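Side-chain contacts in Alpha/beta hydrolase (Paenibacillus sp. VTT E-133280, PDB 6TJ2), which is an extracellular alpha/beta-hydrolase that resembles tobacco salicylic acid binding protein 2 and probably hydrolyses methyl salicylate: residues E78-H82 with G83-N87; Q128-P131 with D132-R136; T176-F179 with P180-R183. All blocks are in the same frame, centred on the assembly; numbering follows the deposited sequence.

Contact 1: residues E78-H82 with G83-N87; sequences EYAGH and GADKN
The imidazole of H82, whose backbone runs straight into G83, carries Y79 CE1 over the centre of one face, 3.4 Å above the plane, and meets the peptide carbon of A80 at its edge. ND1 fixes the ring's rotation: it donates to A80 O over 2.8 Å, with the acceptor close to the ring plane, while NE2 binds the carboxylate of E205. The Y79 ring itself is stacked with H51. Another flat group, the E78 carboxylate, lies against G83, with OE1 3.6 Å from G83 CA. Its OE2 takes the N-H of Y79 on the anti side and also binds H51, and OE1 is held by A57 N, so both oxygens are gripped by donors. Two beta turns share H82 in this loop between strand 73-75 and helix 92-105: a type II turn from Y79 to H82 and a type II' turn from H82 to D85. G81 and G83 occupy their positive-phi corners, and a CB on G83 would clash with both E78 OE1 and H82 O. The backbone of D85 closes the second turn, and its carboxylate ties that turn to the first. D85 N donates to H82 O at 3.2 Å. With CG anti to the backbone N (chi1 -174°), the carboxylate swings back to the first turn, where the anti lone pair of OD2 accepts G81 N at 2.8 Å, the N-H nearly straight at 165°. Farther along, one water receives the N-H of N87 and donates to G81 O, bridging the peptides where N87 CB packs over G81 CA.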
loop_
_atom_site.group_PDB
_atom_site.type_symbol
_atom_site.label_atom_id
_atom_site.label_comp_id
_atom_site.label_asym_id
_atom_site.label_seq_id
_atom_site.Cartn_x
_atom_site.Cartn_y
_atom_site.Cartn_z
ATOM N N GLU A 78 27.815 -5.643 -17.157
ATOM C CA GLU A 78 27.415 -4.493 -17.973
ATOM C C GLU A 78 26.855 -5.023 -19.311
ATOM O O GLU A 78 27.075 -6.214 -19.664
ATOM C CB GLU A 78 28.618 -3.594 -18.251
ATOM C CG GLU A 78 28.258 -2.249 -18.835
ATOM C CD GLU A 78 27.159 -1.636 -18.000
ATOM O OE1 GLU A 78 27.525 -0.974 -16.995
ATOM O OE2 GLU A 78 25.979 -1.758 -18.383
ATOM N N TYR A 79 26.062 -4.206 -19.985
ATOM C CA TYR A 79 25.424 -4.645 -21.240
ATOM C C TYR A 79 25.566 -3.576 -22.320
ATOM O O TYR A 79 25.940 -2.488 -22.028
ATOM C CB TYR A 79 24.013 -5.172 -20.969
ATOM C CG TYR A 79 23.014 -4.258 -20.299
ATOM C CD1 TYR A 79 22.457 -3.164 -20.939
ATOM C CD2 TYR A 79 22.540 -4.572 -19.042
ATOM C CE1 TYR A 79 21.462 -2.408 -20.336
ATOM C CE2 TYR A 79 21.553 -3.823 -18.424
ATOM C CZ TYR A 79 21.009 -2.740 -19.071
ATOM O OH TYR A 79 20.017 -2.022 -18.498
ATOM N N ALA A 80 25.181 -3.965 -23.523
ATOM C CA ALA A 80 25.476 -3.178 -24.733
ATOM C C ALA A 80 24.928 -1.758 -24.600
ATOM O O ALA A 80 23.827 -1.532 -24.071
ATOM C CB ALA A 80 24.942 -3.850 -25.952
ATOM N N GLY A 81 25.733 -0.793 -25.044
ATOM C CA GLY A 81 25.355 0.618 -25.077
ATOM C C GLY A 81 25.281 1.271 -23.713
ATOM O O GLY A 81 24.825 2.417 -23.600
ATOM N N HIS A 82 25.746 0.571 -22.683
ATOM C CA HIS A 82 25.747 1.068 -21.302
ATOM C C HIS A 82 27.146 0.914 -20.720
ATOM O O HIS A 82 28.003 0.214 -21.279
ATOM C CB HIS A 82 24.696 0.346 -20.456
ATOM C CG HIS A 82 23.308 0.615 -20.918
ATOM N ND1 HIS A 82 22.806 0.159 -22.128
ATOM C CD2 HIS A 82 22.315 1.265 -20.306
ATOM C CE1 HIS A 82 21.526 0.578 -22.226
ATOM N NE2 HIS A 82 21.202 1.251 -21.127
ATOM N N GLY A 83 27.399 1.635 -19.656
ATOM C CA GLY A 83 28.763 1.715 -19.104
ATOM C C GLY A 83 29.686 2.333 -20.109
ATOM O O GLY A 83 29.358 3.376 -20.708
ATOM N N ALA A 84 30.847 1.761 -20.279
ATOM C CA ALA A 84 31.836 2.310 -21.204
ATOM C C ALA A 84 31.475 1.985 -22.651
ATOM O O ALA A 84 32.124 2.529 -23.541
ATOM C CB ALA A 84 33.210 1.821 -20.802
ATOM N N ASP A 85 30.520 1.118 -22.958
ATOM C CA ASP A 85 30.184 0.746 -24.369
ATOM C C ASP A 85 29.307 1.839 -25.000
ATOM O O ASP A 85 28.144 1.960 -24.633
ATOM C CB ASP A 85 29.471 -0.595 -24.501
ATOM C CG ASP A 85 29.256 -1.035 -25.935
ATOM O OD1 ASP A 85 30.282 -1.082 -26.682
ATOM O OD2 ASP A 85 28.134 -1.296 -26.353
ATOM N N LYS A 86 29.834 2.726 -25.853
ATOM C CA LYS A 86 29.098 3.881 -26.423
ATOM C C LYS A 86 28.366 3.424 -27.667
ATOM O O LYS A 86 28.978 3.058 -28.663
ATOM C CB LYS A 86 30.065 5.038 -26.700
ATOM C CG LYS A 86 29.440 6.250 -27.385
ATOM C CD LYS A 86 28.590 7.115 -26.466
ATOM C CE LYS A 86 28.036 8.333 -27.193
ATOM N NZ LYS A 86 27.098 9.163 -26.387
ATOM N N ASN A 87 27.043 3.418 -27.578
ATOM C CA ASN A 87 26.210 3.092 -28.750
ATOM C C ASN A 87 24.823 3.681 -28.548
ATOM O O ASN A 87 23.935 3.010 -27.990
ATOM C CB ASN A 87 26.139 1.613 -29.024
ATOM C CG ASN A 87 25.442 1.311 -30.329
ATOM O OD1 ASN A 87 24.962 2.230 -30.986
ATOM N ND2 ASN A 87 25.308 0.043 -30.630
HETATM O O HOH W 1 25.738 4.434 -25.289
#

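Contact 2: residues Q128-P131 with D132-R136; sequences QQVP and DRIKR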
loop_
_atom_site.group_PDB
_atom_site.type_symbol
_atom_site.label_atom_id
_atom_site.label_comp_id
_atom_site.label_asym_id
_atom_site.label_seq_id
_atom_site.Cartn_x
_atom_site.Cartn_y
_atom_site.Cartn_z
ATOM N N GLN A 128 14.305 -16.168 -22.199
ATOM C CA GLN A 128 13.817 -16.899 -23.417
ATOM C C GLN A 128 14.911 -17.727 -24.049
ATOM O O GLN A 128 14.596 -18.716 -24.773
ATOM C CB GLN A 128 13.278 -15.889 -24.438
ATOM C CG GLN A 128 12.044 -15.250 -23.888
ATOM C CD GLN A 128 11.298 -14.385 -24.862
ATOM O OE1 GLN A 128 11.877 -13.656 -25.687
ATOM N NE2 GLN A 128 10.044 -14.314 -24.637
ATOM N N GLN A 129 16.155 -17.309 -23.924
ATOM C CA GLN A 129 17.301 -17.915 -24.621
ATOM C C GLN A 129 18.048 -18.892 -23.739
ATOM O O GLN A 129 18.661 -19.808 -24.313
ATOM C CB GLN A 129 18.225 -16.791 -25.084
ATOM C CG GLN A 129 17.570 -15.959 -26.167
ATOM C CD GLN A 129 18.565 -15.063 -26.838
ATOM O OE1 GLN A 129 19.726 -15.440 -27.089
ATOM N NE2 GLN A 129 18.074 -13.873 -27.153
ATOM N N VAL A 130 18.026 -18.749 -22.404
ATOM C CA VAL A 130 18.784 -19.643 -21.486
ATOM C C VAL A 130 17.893 -20.149 -20.373
ATOM O O VAL A 130 18.285 -20.185 -19.210
ATOM C CB VAL A 130 20.053 -18.961 -20.949
ATOM C CG1 VAL A 130 21.054 -18.719 -22.072
ATOM C CG2 VAL A 130 19.807 -17.662 -20.196
ATOM N N PRO A 131 16.677 -20.650 -20.680
ATOM C CA PRO A 131 15.757 -21.002 -19.612
ATOM C C PRO A 131 16.238 -22.097 -18.659
ATOM O O PRO A 131 15.938 -22.110 -17.482
ATOM C CB PRO A 131 14.525 -21.519 -20.360
ATOM C CG PRO A 131 15.019 -21.879 -21.745
ATOM C CD PRO A 131 16.078 -20.820 -22.019
ATOM N N ASP A 132 17.017 -23.014 -19.200
ATOM C CA ASP A 132 17.473 -24.183 -18.424
ATOM C C ASP A 132 18.559 -23.736 -17.460
ATOM O O ASP A 132 18.929 -24.557 -16.605
ATOM C CB ASP A 132 17.931 -25.336 -19.332
ATOM C CG ASP A 132 16.782 -26.007 -20.104
ATOM O OD1 ASP A 132 15.580 -25.806 -19.722
ATOM O OD2 ASP A 132 17.075 -26.718 -21.117
ATOM N N ARG A 133 19.083 -22.502 -17.544
ATOM C CA ARG A 133 20.166 -22.012 -16.646
ATOM C C ARG A 133 19.599 -21.301 -15.398
ATOM O O ARG A 133 20.373 -20.997 -14.507
ATOM C CB ARG A 133 21.121 -21.074 -17.375
ATOM C CG ARG A 133 21.944 -21.754 -18.447
ATOM C CD ARG A 133 22.889 -20.752 -19.048
ATOM N NE ARG A 133 23.644 -21.397 -20.121
ATOM C CZ ARG A 133 24.836 -21.928 -19.987
ATOM N NH1 ARG A 133 25.487 -21.893 -18.845
ATOM N NH2 ARG A 133 25.365 -22.536 -21.041
ATOM N N ILE A 134 18.306 -21.023 -15.364
ATOM C CA ILE A 134 17.738 -20.066 -14.388
ATOM C C ILE A 134 16.941 -20.806 -13.314
ATOM O O ILE A 134 16.017 -21.575 -13.667
ATOM C CB ILE A 134 16.898 -19.028 -15.141
ATOM C CG1 ILE A 134 17.743 -18.227 -16.138
ATOM C CG2 ILE A 134 16.204 -18.115 -14.137
ATOM C CD1 ILE A 134 16.900 -17.463 -17.119
ATOM N N LYS A 135 17.291 -20.564 -12.066
ATOM C CA LYS A 135 16.567 -21.112 -10.903
ATOM C C LYS A 135 15.255 -20.346 -10.646
ATOM O O LYS A 135 14.238 -20.957 -10.303
ATOM C CB LYS A 135 17.495 -21.097 -9.685
ATOM C CG LYS A 135 16.898 -21.579 -8.363
ATOM C CD LYS A 135 17.719 -21.134 -7.164
ATOM C CE LYS A 135 18.522 -22.186 -6.462
ATOM N NZ LYS A 135 17.703 -23.397 -6.187
ATOM N N ARG A 136 15.306 -19.016 -10.719
ATOM C CA ARG A 136 14.184 -18.125 -10.345
ATOM C C ARG A 136 14.463 -16.772 -10.985
ATOM O O ARG A 136 15.642 -16.381 -11.103
ATOM C CB ARG A 136 14.058 -18.046 -8.818
ATOM C CG ARG A 136 12.951 -17.136 -8.301
ATOM C CD ARG A 136 12.691 -17.278 -6.807
ATOM N NE ARG A 136 11.990 -18.480 -6.470
ATOM C CZ ARG A 136 10.636 -18.589 -6.368
ATOM N NH1 ARG A 136 9.730 -17.599 -6.535
ATOM N NH2 ARG A 136 10.160 -19.789 -6.073
HETATM O O HOH W 2 15.054 -23.472 -15.421
#
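Apolar contact centres on V130, whose CB rests 3.9 Å from CD of R133, the two side chains crossing obliquely. The methyl CG1 also touches that CD, so the valine meets mainly the aliphatic part of the arginine. CG2 leans the other way, toward I134, and comes within 4.2 Å of its CD1. From CG to NE the R133 chain is extended (chi2 -177°, chi3 -178°), which carries the guanidinium past the valine to the carbonyl of L108 and into a salt bridge with D107. Two backbone hydrogen bonds close the turn: R133 N donates to V130 O over 3.0 Å, and I134 N reaches P131 O in a weak bond of 3.4 Å. This short 3-10 turn is the corner of a beta-alpha-beta crossover, where the chain leaves helix 119-129 and enters strand 134-139 of the central parallel sheet. I134, the first residue of that strand, points its side chain inward onto F111 and L113 of the neighbouring strand 111-117, while V130 and R133 pack on helix 92-105. Water mediates the third kind of link. A single molecule donates to P131 O at 2.6 Å and to I134 O at 2.8 Å, so P131 O accepts from the solvent as well as from I134. P131 itself has no N-H to give, and its ring rests on L222.

Contact 3: residues T176-F179 with P180-R183; sequences TLPF and PLFR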
loop_
_atom_site.group_PDB
_atom_site.type_symbol
_atom_site.label_atom_id
_atom_site.label_comp_id
_atom_site.label_asym_id
_atom_site.label_seq_id
_atom_site.Cartn_x
_atom_site.Cartn_y
_atom_site.Cartn_z
ATOM N N THR A 176 17.881 12.140 -21.409
ATOM C CA THR A 176 18.481 12.619 -20.157
ATOM C C THR A 176 17.351 12.999 -19.216
ATOM O O THR A 176 16.554 13.883 -19.579
ATOM C CB THR A 176 19.442 13.782 -20.384
ATOM O OG1 THR A 176 20.469 13.363 -21.293
ATOM C CG2 THR A 176 20.055 14.276 -19.096
ATOM N N LEU A 177 17.267 12.379 -18.064
ATOM C CA LEU A 177 16.243 12.740 -17.095
ATOM C C LEU A 177 16.519 14.131 -16.570
ATOM O O LEU A 177 17.631 14.370 -16.129
ATOM C CB LEU A 177 16.233 11.782 -15.904
ATOM C CG LEU A 177 15.906 10.337 -16.202
ATOM C CD1 LEU A 177 16.126 9.486 -14.945
ATOM C CD2 LEU A 177 14.502 10.262 -16.744
ATOM N N PRO A 178 15.580 15.072 -16.536
ATOM C CA PRO A 178 15.790 16.350 -15.874
ATOM C C PRO A 178 16.015 16.107 -14.387
ATOM O O PRO A 178 15.333 15.231 -13.799
ATOM C CB PRO A 178 14.538 17.181 -16.127
ATOM C CG PRO A 178 13.914 16.498 -17.318
ATOM C CD PRO A 178 14.316 15.045 -17.258
ATOM N N PHE A 179 16.803 16.930 -13.729
ATOM C CA PHE A 179 17.126 16.692 -12.311
ATOM C C PHE A 179 15.880 16.853 -11.447
ATOM O O PHE A 179 15.696 16.047 -10.506
ATOM C CB PHE A 179 18.253 17.613 -11.822
ATOM C CG PHE A 179 18.628 17.374 -10.386
ATOM C CD1 PHE A 179 19.066 16.140 -9.935
ATOM C CD2 PHE A 179 18.446 18.346 -9.423
ATOM C CE1 PHE A 179 19.359 15.900 -8.604
ATOM C CE2 PHE A 179 18.758 18.109 -8.080
ATOM C CZ PHE A 179 19.189 16.878 -7.669
ATOM N N PRO A 180 14.983 17.829 -11.652
ATOM C CA PRO A 180 13.847 17.939 -10.718
ATOM C C PRO A 180 13.001 16.662 -10.738
ATOM O O PRO A 180 12.577 16.146 -9.675
ATOM C CB PRO A 180 13.099 19.181 -11.211
ATOM C CG PRO A 180 14.203 20.038 -11.847
ATOM C CD PRO A 180 15.016 18.982 -12.567
ATOM N N LEU A 181 12.719 16.091 -11.889
ATOM C CA LEU A 181 12.000 14.816 -12.066
ATOM C C LEU A 181 12.781 13.726 -11.367
ATOM O O LEU A 181 12.189 12.941 -10.569
ATOM C CB LEU A 181 11.820 14.475 -13.545
ATOM C CG LEU A 181 11.093 13.171 -13.808
ATOM C CD1 LEU A 181 9.637 13.197 -13.377
ATOM C CD2 LEU A 181 11.229 12.751 -15.260
ATOM N N PHE A 182 14.054 13.592 -11.594
ATOM C CA PHE A 182 14.874 12.591 -10.954
ATOM C C PHE A 182 14.829 12.725 -9.440
ATOM O O PHE A 182 14.591 11.710 -8.710
ATOM C CB PHE A 182 16.304 12.681 -11.500
ATOM C CG PHE A 182 17.258 11.694 -10.888
ATOM C CD1 PHE A 182 17.389 10.415 -11.393
ATOM C CD2 PHE A 182 18.066 12.038 -9.819
ATOM C CE1 PHE A 182 18.304 9.516 -10.863
ATOM C CE2 PHE A 182 18.961 11.130 -9.281
ATOM C CZ PHE A 182 19.055 9.866 -9.789
ATOM N N ARG A 183 15.051 13.941 -8.957
ATOM C CA ARG A 183 15.176 14.187 -7.502
ATOM C C ARG A 183 13.882 13.769 -6.814
ATOM O O ARG A 183 13.924 13.217 -5.705
ATOM C CB ARG A 183 15.568 15.650 -7.278
ATOM C CG ARG A 183 16.011 15.926 -5.831
ATOM C CD ARG A 183 14.823 16.287 -4.958
ATOM N NE ARG A 183 15.228 16.417 -3.567
ATOM C CZ ARG A 183 15.370 15.425 -2.704
ATOM N NH1 ARG A 183 15.178 14.164 -3.040
ATOM N NH2 ARG A 183 15.752 15.663 -1.471
#
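F179 O accepts the N-H of R183 in a short bond, 2.7 Å from R183 N to F179 O. One residue earlier, P178 O takes F182 N over 3.0 Å at 170°, the first turn of helix 179-185 with P178 as its N-cap. P180, in that same turn, lacks an N-H. A chi1 of -179° turns the F179 ring away from its own N, and the side chain runs beside that of R183 in the same direction. R183 CB lies over a face of the phenyl ring in a CH-pi contact, 4.0 Å from the F179 centroid and 18° off the normal, and R183 CG lies 3.8 Å from F179 CZ. Were F179 replaced by an alanine, this face would be lost and the R183 methylene groups would probably be left with less to hold them in place. L177 CD1 meets the edge of the F182 ring, 3.9 Å from F182 CD1, the side chains crossing at about a right angle; Y199 meets both phenylalanine rings. The helix belongs to the region between strands 134-139 and 226-231, where enzymes of this fold commonly carry a cap over the active site. Beyond the ring, the R183 guanidinium binds A190 O of its own chain and D285 O of a neighbouring subunit. The contact thus joins apolar support for the arginine's stem to hydrogen bonding at its tip, which probably fixes its direction at the subunit interface.

In the fold
The three contacts follow one another along the chain, and none touches another. Contact 1 lies in the loop between strand 73-75, at an edge of the parallel sheet, and helix 92-105; contact 2 joins helix 119-129 to the inner strand 134-139. Their centres are about 23 Å apart, yet both pack on helix 92-105. Contact 3, where the loop after strand 174-175 enters helix 179-185, has its centre about 21 Å from that of contact 1 and about 35 Å from that of contact 2. Contacts 2 and 3 reach neighbouring subunits, through R136 and R183. Contact 2 thus belongs to the core sheet, contact 3 probably to the cap region inserted after strand 134-139.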